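Local structure of protein UL16 (Human herpesvirus 5 strain ad169, 2WY3) at residues V43-W55 with D63-F76. The protein helps cytomegalovirus evade natural killer cells by retaining KLRK1 (NKG2D) ligands such as ULBP1 and ULBP2 inside the cell and blocking their receptor binding. Numbering follows the deposited sequence.
Sequences VTEDEIIGVAFTW and DLWLYQNDTVIRNF. With NAG (2-acetamido-2-deoxy-beta-D-glucopyranose), chain K; NAG (2-acetamido-2-deoxy-beta-D-glucopyranose), chain L.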
loop_
_atom_site.group_PDB
_atom_site.type_symbol
_atom_site.label_atom_id
_atom_site.label_comp_id
_atom_site.label_asym_id
_atom_site.label_seq_id
_atom_site.Cartn_x
_atom_site.Cartn_y
_atom_site.Cartn_z
ATOM N N VAL B 43 11.719 -13.188 2.274
ATOM C CA VAL B 43 11.224 -13.775 3.510
ATOM C C VAL B 43 11.035 -15.272 3.303
ATOM O O VAL B 43 10.417 -15.683 2.326
ATOM C CB VAL B 43 9.886 -13.135 3.923
ATOM C CG1 VAL B 43 9.314 -13.824 5.166
ATOM C CG2 VAL B 43 10.087 -11.644 4.189
ATOM N N THR B 44 11.570 -16.099 4.197
ATOM C CA THR B 44 11.380 -17.543 4.042
ATOM C C THR B 44 10.107 -18.005 4.734
ATOM O O THR B 44 9.572 -17.306 5.583
ATOM C CB THR B 44 12.567 -18.364 4.586
ATOM O OG1 THR B 44 12.724 -18.107 5.985
ATOM C CG2 THR B 44 13.848 -17.994 3.860
ATOM N N GLU B 45 9.639 -19.201 4.378
ATOM C CA GLU B 45 8.384 -19.715 4.916
ATOM C C GLU B 45 8.336 -19.720 6.437
ATOM O O GLU B 45 7.308 -19.404 7.025
ATOM C CB GLU B 45 8.112 -21.131 4.393
ATOM C CG GLU B 45 7.460 -21.179 3.032
ATOM C CD GLU B 45 7.057 -22.589 2.645
ATOM O OE1 GLU B 45 6.559 -23.326 3.525
ATOM O OE2 GLU B 45 7.240 -22.959 1.467
ATOM N N ASP B 46 9.442 -20.080 7.080
ATOM C CA ASP B 46 9.436 -20.208 8.534
ATOM C C ASP B 46 9.880 -18.939 9.257
ATOM O O ASP B 46 9.924 -18.906 10.479
ATOM C CB ASP B 46 10.277 -21.413 8.978
ATOM C CG ASP B 46 11.779 -21.155 8.891
ATOM O OD1 ASP B 46 12.198 -20.103 8.354
ATOM O OD2 ASP B 46 12.548 -22.014 9.368
ATOM N N GLU B 47 10.185 -17.883 8.508
ATOM C CA GLU B 47 10.726 -16.681 9.133
ATOM C C GLU B 47 9.675 -15.868 9.883
ATOM O O GLU B 47 8.643 -15.477 9.319
ATOM C CB GLU B 47 11.440 -15.787 8.116
ATOM C CG GLU B 47 12.197 -14.636 8.794
ATOM C CD GLU B 47 12.959 -13.766 7.811
ATOM O OE1 GLU B 47 12.902 -14.057 6.600
ATOM O OE2 GLU B 47 13.608 -12.790 8.256
ATOM N N ILE B 48 9.956 -15.603 11.152
ATOM C CA ILE B 48 9.117 -14.744 11.963
ATOM C C ILE B 48 9.620 -13.316 11.893
ATOM O O ILE B 48 10.778 -13.031 12.243
ATOM C CB ILE B 48 9.089 -15.213 13.433
ATOM C CG1 ILE B 48 8.562 -16.649 13.496
ATOM C CG2 ILE B 48 8.253 -14.261 14.264
ATOM C CD1 ILE B 48 8.757 -17.325 14.845
ATOM N N ILE B 49 8.755 -12.428 11.407
ATOM C CA ILE B 49 9.032 -10.998 11.369
ATOM C C ILE B 49 7.899 -10.276 12.111
ATOM O O ILE B 49 6.906 -10.898 12.489
ATOM C CB ILE B 49 9.160 -10.500 9.916
ATOM C CG1 ILE B 49 7.923 -10.884 9.086
ATOM C CG2 ILE B 49 10.409 -11.100 9.275
ATOM C CD1 ILE B 49 7.931 -10.272 7.688
ATOM N N GLY B 50 8.035 -8.982 12.357
ATOM C CA GLY B 50 6.972 -8.313 13.082
ATOM C C GLY B 50 7.246 -6.869 13.402
ATOM O O GLY B 50 8.261 -6.300 12.977
ATOM N N VAL B 51 6.358 -6.292 14.203
ATOM C CA VAL B 51 6.407 -4.866 14.497
ATOM C C VAL B 51 6.222 -4.648 15.997
ATOM O O VAL B 51 5.261 -5.139 16.583
ATOM C CB VAL B 51 5.291 -4.102 13.753
ATOM C CG1 VAL B 51 5.426 -2.616 13.993
ATOM C CG2 VAL B 51 5.336 -4.405 12.249
ATOM N N ALA B 52 7.160 -3.923 16.603
ATOM C CA ALA B 52 7.067 -3.549 18.010
ATOM C C ALA B 52 6.530 -2.129 18.131
ATOM O O ALA B 52 6.928 -1.247 17.369
ATOM C CB ALA B 52 8.455 -3.639 18.670
ATOM N N PHE B 53 5.638 -1.912 19.094
ATOM C CA PHE B 53 5.090 -0.587 19.367
ATOM C C PHE B 53 5.442 -0.150 20.790
ATOM O O PHE B 53 4.998 -0.771 21.767
ATOM C CB PHE B 53 3.558 -0.589 19.206
ATOM C CG PHE B 53 2.883 0.635 19.794
ATOM C CD1 PHE B 53 3.321 1.907 19.472
ATOM C CD2 PHE B 53 1.815 0.502 20.673
ATOM C CE1 PHE B 53 2.715 3.040 20.012
ATOM C CE2 PHE B 53 1.193 1.628 21.215
ATOM C CZ PHE B 53 1.646 2.900 20.890
ATOM N N THR B 54 6.221 0.917 20.910
ATOM C CA THR B 54 6.587 1.441 22.233
ATOM C C THR B 54 5.799 2.732 22.468
ATOM O O THR B 54 5.915 3.677 21.697
ATOM C CB THR B 54 8.118 1.718 22.306
ATOM O OG1 THR B 54 8.851 0.497 22.091
ATOM C CG2 THR B 54 8.502 2.302 23.662
ATOM N N TRP B 55 4.993 2.779 23.527
ATOM C CA TRP B 55 4.115 3.929 23.779
ATOM C C TRP B 55 4.918 5.205 24.042
ATOM O O TRP B 55 5.899 5.176 24.778
ATOM C CB TRP B 55 3.251 3.631 25.011
ATOM C CG TRP B 55 2.124 4.584 25.222
ATOM C CD1 TRP B 55 1.407 5.258 24.263
ATOM C CD2 TRP B 55 1.553 4.941 26.480
ATOM N NE1 TRP B 55 0.413 6.022 24.868
ATOM C CE2 TRP B 55 0.492 5.843 26.227
ATOM C CE3 TRP B 55 1.827 4.573 27.803
ATOM C CZ2 TRP B 55 -0.284 6.390 27.255
ATOM C CZ3 TRP B 55 1.060 5.128 28.822
ATOM C CH2 TRP B 55 0.012 6.020 28.540
ATOM N N ASP B 63 4.125 -3.174 22.821
ATOM C CA ASP B 63 3.256 -4.177 22.234
ATOM C C ASP B 63 3.950 -4.766 21.006
ATOM O O ASP B 63 4.977 -4.262 20.560
ATOM C CB ASP B 63 1.918 -3.553 21.835
ATOM C CG ASP B 63 0.773 -4.572 21.831
ATOM O OD1 ASP B 63 1.034 -5.778 22.037
ATOM O OD2 ASP B 63 -0.389 -4.159 21.641
ATOM N N LEU B 64 3.389 -5.835 20.464
ATOM C CA LEU B 64 4.065 -6.555 19.396
ATOM C C LEU B 64 3.055 -7.303 18.556
ATOM O O LEU B 64 2.141 -7.916 19.095
ATOM C CB LEU B 64 5.023 -7.575 20.029
ATOM C CG LEU B 64 5.864 -8.446 19.092
ATOM C CD1 LEU B 64 6.938 -7.599 18.408
ATOM C CD2 LEU B 64 6.505 -9.609 19.871
ATOM N N TRP B 65 3.211 -7.265 17.238
ATOM C CA TRP B 65 2.511 -8.222 16.395
ATOM C C TRP B 65 3.505 -8.956 15.512
ATOM O O TRP B 65 4.543 -8.396 15.160
ATOM C CB TRP B 65 1.344 -7.590 15.607
ATOM C CG TRP B 65 1.627 -6.724 14.375
ATOM C CD1 TRP B 65 1.781 -5.364 14.341
ATOM C CD2 TRP B 65 1.660 -7.165 13.000
ATOM N NE1 TRP B 65 1.939 -4.937 13.029
ATOM C CE2 TRP B 65 1.871 -6.022 12.194
ATOM C CE3 TRP B 65 1.538 -8.418 12.378
ATOM C CZ2 TRP B 65 1.974 -6.093 10.792
ATOM C CZ3 TRP B 65 1.648 -8.492 10.983
ATOM C CH2 TRP B 65 1.867 -7.332 10.209
ATOM N N LEU B 66 3.204 -10.212 15.195
ATOM C CA LEU B 66 4.158 -11.091 14.525
ATOM C C LEU B 66 3.535 -11.804 13.325
ATOM O O LEU B 66 2.350 -12.106 13.318
ATOM C CB LEU B 66 4.697 -12.151 15.500
ATOM C CG LEU B 66 5.475 -11.649 16.722
ATOM C CD1 LEU B 66 5.802 -12.815 17.646
ATOM C CD2 LEU B 66 6.745 -10.909 16.280
ATOM N N TYR B 67 4.375 -12.077 12.329
ATOM C CA TYR B 67 3.948 -12.627 11.043
ATOM C C TYR B 67 4.873 -13.782 10.672
ATOM O O TYR B 67 6.089 -13.694 10.868
ATOM C CB TYR B 67 4.048 -11.517 9.995
ATOM C CG TYR B 67 3.281 -11.730 8.710
ATOM C CD1 TYR B 67 3.947 -11.932 7.503
ATOM C CD2 TYR B 67 1.887 -11.687 8.697
ATOM C CE1 TYR B 67 3.238 -12.104 6.315
ATOM C CE2 TYR B 67 1.186 -11.848 7.532
ATOM C CZ TYR B 67 1.864 -12.047 6.344
ATOM O OH TYR B 67 1.145 -12.217 5.186
ATOM N N GLN B 68 4.305 -14.875 10.168
ATOM C CA GLN B 68 5.094 -16.035 9.756
ATOM C C GLN B 68 4.326 -16.831 8.718
ATOM O O GLN B 68 3.138 -17.114 8.900
ATOM C CB GLN B 68 5.402 -16.942 10.958
ATOM C CG GLN B 68 6.350 -18.128 10.662
ATOM C CD GLN B 68 6.420 -19.120 11.820
ATOM O OE1 GLN B 68 5.471 -19.243 12.594
ATOM N NE2 GLN B 68 7.544 -19.836 11.937
ATOM N N ASN B 69 5.005 -17.218 7.644
ATOM C CA ASN B 69 4.365 -18.015 6.608
ATOM C C ASN B 69 3.052 -17.365 6.168
ATOM O O ASN B 69 2.003 -18.010 6.121
ATOM C CB ASN B 69 4.131 -19.437 7.115
ATOM C CG ASN B 69 3.864 -20.420 5.997
ATOM O OD1 ASN B 69 4.029 -20.104 4.816
ATOM N ND2 ASN B 69 3.469 -21.625 6.368
ATOM N N ASP B 70 3.131 -16.068 5.876
ATOM C CA ASP B 70 2.010 -15.291 5.339
ATOM C C ASP B 70 0.766 -15.250 6.221
ATOM O O ASP B 70 -0.343 -15.052 5.722
ATOM C CB ASP B 70 1.644 -15.781 3.936
ATOM C CG ASP B 70 2.818 -15.718 2.982
ATOM O OD1 ASP B 70 3.447 -14.640 2.887
ATOM O OD2 ASP B 70 3.114 -16.744 2.332
ATOM N N THR B 71 0.948 -15.415 7.527
ATOM C CA THR B 71 -0.170 -15.336 8.459
ATOM C C THR B 71 0.238 -14.587 9.712
ATOM O O THR B 71 1.355 -14.732 10.175
ATOM C CB THR B 71 -0.632 -16.736 8.905
ATOM O OG1 THR B 71 -0.595 -17.636 7.792
ATOM C CG2 THR B 71 -2.045 -16.678 9.479
ATOM N N VAL B 72 -0.682 -13.809 10.274
ATOM C CA VAL B 72 -0.457 -13.206 11.583
ATOM C C VAL B 72 -0.449 -14.306 12.644
ATOM O O VAL B 72 -1.424 -15.063 12.765
ATOM C CB VAL B 72 -1.572 -12.195 11.915
ATOM C CG1 VAL B 72 -1.530 -11.799 13.382
ATOM C CG2 VAL B 72 -1.460 -10.966 11.012
ATOM N N ILE B 73 0.635 -14.407 13.411
ATOM C CA ILE B 73 0.706 -15.418 14.485
ATOM C C ILE B 73 0.571 -14.784 15.877
ATOM O O ILE B 73 0.446 -15.475 16.896
ATOM C CB ILE B 73 1.994 -16.281 14.401
ATOM C CG1 ILE B 73 3.248 -15.414 14.510
ATOM C CG2 ILE B 73 2.040 -17.068 13.095
ATOM C CD1 ILE B 73 4.515 -16.250 14.725
ATOM N N ARG B 74 0.585 -13.460 15.910
ATOM C CA ARG B 74 0.356 -12.722 17.146
ATOM C C ARG B 74 -0.179 -11.337 16.823
ATOM O O ARG B 74 0.442 -10.613 16.055
ATOM C CB ARG B 74 1.657 -12.613 17.950
ATOM C CG ARG B 74 1.515 -11.854 19.261
ATOM C CD ARG B 74 2.833 -11.823 20.016
ATOM N NE ARG B 74 2.804 -10.902 21.147
ATOM C CZ ARG B 74 3.487 -11.093 22.272
ATOM N NH1 ARG B 74 3.408 -10.209 23.257
ATOM N NH2 ARG B 74 4.241 -12.176 22.412
ATOM N N ASN B 75 -1.331 -10.973 17.394
ATOM C CA ASN B 75 -1.876 -9.621 17.230
ATOM C C ASN B 75 -1.328 -8.677 18.288
ATOM O O ASN B 75 -0.898 -9.120 19.352
ATOM C CB ASN B 75 -3.403 -9.612 17.398
ATOM C CG ASN B 75 -4.140 -10.263 16.247
ATOM O OD1 ASN B 75 -3.951 -9.899 15.087
ATOM N ND2 ASN B 75 -5.009 -11.224 16.580
ATOM N N PHE B 76 -1.376 -7.375 18.020
ATOM C CA PHE B 76 -1.267 -6.403 19.103
ATOM C C PHE B 76 -2.270 -6.811 20.197
ATOM O O PHE B 76 -3.365 -7.303 19.897
ATOM C CB PHE B 76 -1.621 -4.997 18.607
ATOM C CG PHE B 76 -0.482 -4.263 17.939
ATOM C CD1 PHE B 76 0.830 -4.467 18.343
ATOM C CD2 PHE B 76 -0.743 -3.332 16.933
ATOM C CE1 PHE B 76 1.885 -3.765 17.746
ATOM C CE2 PHE B 76 0.285 -2.625 16.336
ATOM C CZ PHE B 76 1.611 -2.841 16.739
HETATM C C1 NAG K . 3.195 -22.461 5.228
HETATM C C2 NAG K . 3.687 -23.824 5.722
HETATM C C3 NAG K . 3.297 -24.927 4.750
HETATM C C4 NAG K . 1.795 -24.887 4.547
HETATM C C5 NAG K . 1.380 -23.508 4.045
HETATM C C6 NAG K . -0.134 -23.430 3.897
HETATM C C7 NAG K . 5.646 -23.965 7.142
HETATM C C8 NAG K . 7.131 -24.159 7.217
HETATM N N2 NAG K . 5.124 -23.827 5.926
HETATM O O3 NAG K . 3.674 -26.189 5.253
HETATM O O4 NAG K . 1.424 -25.874 3.611
HETATM O O5 NAG K . 1.812 -22.483 4.921
HETATM O O6 NAG K . -0.469 -22.258 3.190
HETATM O O7 NAG K . 4.970 -23.937 8.170
HETATM C C1 NAG L . -5.880 -11.682 15.516
HETATM C C2 NAG L . -6.139 -13.176 15.758
HETATM C C3 NAG L . -7.175 -13.718 14.781
HETATM C C4 NAG L . -8.429 -12.867 14.835
HETATM C C5 NAG L . -8.083 -11.404 14.596
HETATM C C6 NAG L . -9.316 -10.511 14.727
HETATM C C7 NAG L . -4.259 -14.431 16.677
HETATM C C8 NAG L . -3.101 -15.337 16.374
HETATM N N2 NAG L . -4.942 -13.977 15.629
HETATM O O3 NAG L . -7.478 -15.061 15.097
HETATM O O4 NAG L . -9.315 -13.306 13.837
HETATM O O5 NAG L . -7.106 -10.970 15.523
HETATM O O6 NAG L . -9.835 -10.601 16.043
HETATM O O7 NAG L . -4.523 -14.139 17.845
HETATM O O HOH W 1 7.464 -16.098 7.048
#
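Val51 lies beside the indole of Trp65, both pointing the same way off the sheet, and its CG2 comes obliquely to the ring, 3.5 Å from Trp65 NE1. Trp65 takes the less common first torsion, CG between the backbone N and the carbonyl carbon (chi1 76°), which brings the NE1 and CD1 side of the pyrrole ring back against the valine; NE1 itself is bonded to Thr100 on the facing sheet. The Phe76 ring continues this layer, with Trp65 CD1 over one face toward its rim, 3.5 Å above the plane, and Phe53 CB near Phe76 CZ. Ile49 lies alongside Tyr67 on the same side of the sheet. Apart from Phe76, which packs on from beyond the next strand, these residues line the inner face of the hairpin of strands 49-55 and 63-68, in the immunoglobulin-like sandwich of the UL16 ectodomain. Six backbone hydrogen bonds, two in each of the pairs Ile49-Tyr67, Val51-Trp65 and Phe53-Asp63, join the strands. On the other face, Leu66 CD2 packs 4.1 Å from the bare CA of Gly50. At the end of strand 63-68, Gln68, its CG anti to the backbone N (chi1 -174°) and its chain extended beyond, carries NE2 to Asp46 O, 2.9 Å away, from above the carbonyl plane, while Ile48 CG1 packs on its amide carbon. Asn69 ND2 is glycosylated, and Glu45, its carboxylate nearly parallel to the Asn69 amide, receives the sugar's N2 at OE1 (2.8 Å, 168°).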